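Local structure of dITP/XTP pyrophosphatase (Mycobacteroides abscessus, 6WWD) at residues L54-R58 with E133-V137. The protein probably hydrolyses non-canonical purine nucleoside triphosphates such as XTP, dITP and ITP to their monophosphates and diphosphate, keeping them out of DNA and RNA. Residues are numbered along the deposited sequence; the frame is centred on the assembly and turned at random. Where two conformers were deposited one is given.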
loop_
_atom_site.group_PDB
_atom_site.type_symbol
_atom_site.label_atom_id
_atom_site.label_comp_id
_atom_site.label_asym_id
_atom_site.label_seq_id
_atom_site.Cartn_x
_atom_site.Cartn_y
_atom_site.Cartn_z
ATOM N N LEU D 54 -1.605 -12.114 13.012
ATOM C CA LEU D 54 -1.291 -13.448 12.509
ATOM C C LEU D 54 0.081 -13.915 12.981
ATOM O O LEU D 54 0.248 -15.080 13.357
ATOM C CB LEU D 54 -1.369 -13.472 10.977
ATOM C CG LEU D 54 -2.769 -13.743 10.441
ATOM C CD1 LEU D 54 -2.829 -13.486 8.910
ATOM C CD2 LEU D 54 -3.163 -15.193 10.783
ATOM N N ILE D 55 1.080 -13.032 12.956
ATOM C CA ILE D 55 2.397 -13.433 13.439
ATOM C C ILE D 55 2.302 -13.920 14.881
ATOM O O ILE D 55 2.856 -14.967 15.237
ATOM C CB ILE D 55 3.407 -12.282 13.290
ATOM C CG1 ILE D 55 3.739 -12.049 11.813
ATOM C CG2 ILE D 55 4.682 -12.616 14.067
ATOM C CD1 ILE D 55 4.542 -10.778 11.573
ATOM N N LYS D 56 1.568 -13.192 15.724
ATOM C CA LYS D 56 1.467 -13.588 17.127
ATOM C C LYS D 56 0.721 -14.907 17.293
ATOM O O LYS D 56 1.103 -15.736 18.128
ATOM C CB LYS D 56 0.789 -12.490 17.936
ATOM C CG LYS D 56 1.783 -11.512 18.518
ATOM C CD LYS D 56 1.338 -10.072 18.403
ATOM C CE LYS D 56 0.029 -9.830 19.087
ATOM N NZ LYS D 56 -0.144 -8.380 19.332
ATOM N N ALA D 57 -0.344 -15.125 16.518
ATOM C CA ALA D 57 -1.098 -16.364 16.679
ATOM C C ALA D 57 -0.301 -17.570 16.197
ATOM O O ALA D 57 -0.333 -18.633 16.845
ATOM C CB ALA D 57 -2.448 -16.270 15.955
ATOM N N ARG D 58 0.424 -17.434 15.068
ATOM C CA ARG D 58 1.268 -18.536 14.598
ATOM C C ARG D 58 2.269 -18.934 15.669
ATOM O O ARG D 58 2.505 -20.124 15.916
ATOM C CB ARG D 58 2.042 -18.139 13.341
ATOM C CG ARG D 58 1.226 -17.902 12.114
ATOM C CD ARG D 58 2.110 -17.621 10.916
ATOM N NE ARG D 58 1.294 -17.120 9.816
ATOM C CZ ARG D 58 1.397 -15.904 9.301
ATOM N NH1 ARG D 58 2.308 -15.056 9.762
ATOM N NH2 ARG D 58 0.594 -15.544 8.308
ATOM N N GLU D 133 -4.529 -23.761 9.718
ATOM C CA GLU D 133 -5.486 -22.818 9.151
ATOM C C GLU D 133 -5.274 -21.418 9.729
ATOM O O GLU D 133 -4.991 -21.261 10.922
ATOM C CB GLU D 133 -6.904 -23.289 9.450
ATOM C CG GLU D 133 -7.985 -22.308 9.025
ATOM C CD GLU D 133 -9.390 -22.865 9.243
ATOM O OE1 GLU D 133 -9.757 -23.850 8.576
ATOM O OE2 GLU D 133 -10.114 -22.314 10.101
ATOM N N GLU D 134 -5.408 -20.391 8.886
ATOM C CA GLU D 134 -5.203 -19.006 9.326
ATOM C C GLU D 134 -6.384 -18.159 8.897
ATOM O O GLU D 134 -6.710 -18.107 7.709
ATOM C CB GLU D 134 -3.933 -18.393 8.734
ATOM C CG GLU D 134 -2.680 -19.182 8.990
ATOM C CD GLU D 134 -1.452 -18.473 8.468
ATOM O OE1 GLU D 134 -1.619 -17.449 7.766
ATOM O OE2 GLU D 134 -0.329 -18.932 8.764
ATOM N N VAL D 135 -7.006 -17.474 9.853
ATOM C CA VAL D 135 -8.061 -16.513 9.576
ATOM C C VAL D 135 -7.758 -15.240 10.355
ATOM O O VAL D 135 -7.428 -15.291 11.545
ATOM C CB VAL D 135 -9.453 -17.049 9.971
ATOM C CG1 VAL D 135 -10.515 -15.987 9.681
ATOM C CG2 VAL D 135 -9.771 -18.372 9.261
ATOM N N VAL D 136 -7.902 -14.099 9.709
ATOM C CA VAL D 136 -7.720 -12.832 10.394
ATOM C C VAL D 136 -8.900 -11.931 10.075
ATOM O O VAL D 136 -9.459 -11.976 8.971
ATOM C CB VAL D 136 -6.370 -12.177 10.034
ATOM C CG1 VAL D 136 -6.268 -11.867 8.555
ATOM C CG2 VAL D 136 -6.158 -10.933 10.891
ATOM N N VAL D 137 -9.342 -11.185 11.082
ATOM C CA VAL D 137 -10.437 -10.234 10.947
ATOM C C VAL D 137 -9.958 -8.893 11.488
ATOM O O VAL D 137 -9.147 -8.839 12.415
ATOM C CB VAL D 137 -11.708 -10.718 11.694
ATOM C CG1 VAL D 137 -12.859 -9.717 11.567
ATOM C CG2 VAL D 137 -12.140 -12.079 11.192
#
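Leu54 and Arg58, one turn apart on helix 49-64, face Val136 and Glu134 on strand 134-145; the axes of the two short segments come within 9.7 Å and run at 141°. Leu54 reaches both strand side chains, one with each methyl. Its CD1 lies 3.8 Å from CG1 of Val136, the side chains crossing at about a right angle. Its other methyl, CD2, rests 3.9 Å from CB of Glu134. The chain of Arg58, extended from CG to NE, carries the guanidinium to the strand, where it grips the carboxylate of Glu134 side-on. NE of Arg58 donates to OE2 of Glu134 at 2.7 Å, and NH2 of Arg58 to OE1 of Glu134 at 3.0 Å, both nearly straight. The acceptors lie close to the guanidinium plane, but the carboxylate is turned 43° from it, and OE2 is met from above the carboxylate plane. CB of Leu54 lies 3.8 Å above one face of the Arg58 guanidinium, displaced toward its rim. Val128 of the neighbouring strand 118-128 touches both Leu54 and Arg58. Residues 135-137 pair antiparallel with a strand of the second subunit, whose Lys142 packs on Leu54 and Glu134. Beside that interface the contact fastens helix 49-64, whose Lys56 salt-bridges the predicted magnesium ligand Asp72, to the central mixed sheet of this HAM1-family enzyme; the two-bond salt bridge fixes the guanidinium's rotation and probably keeps the buried Glu134 ionised.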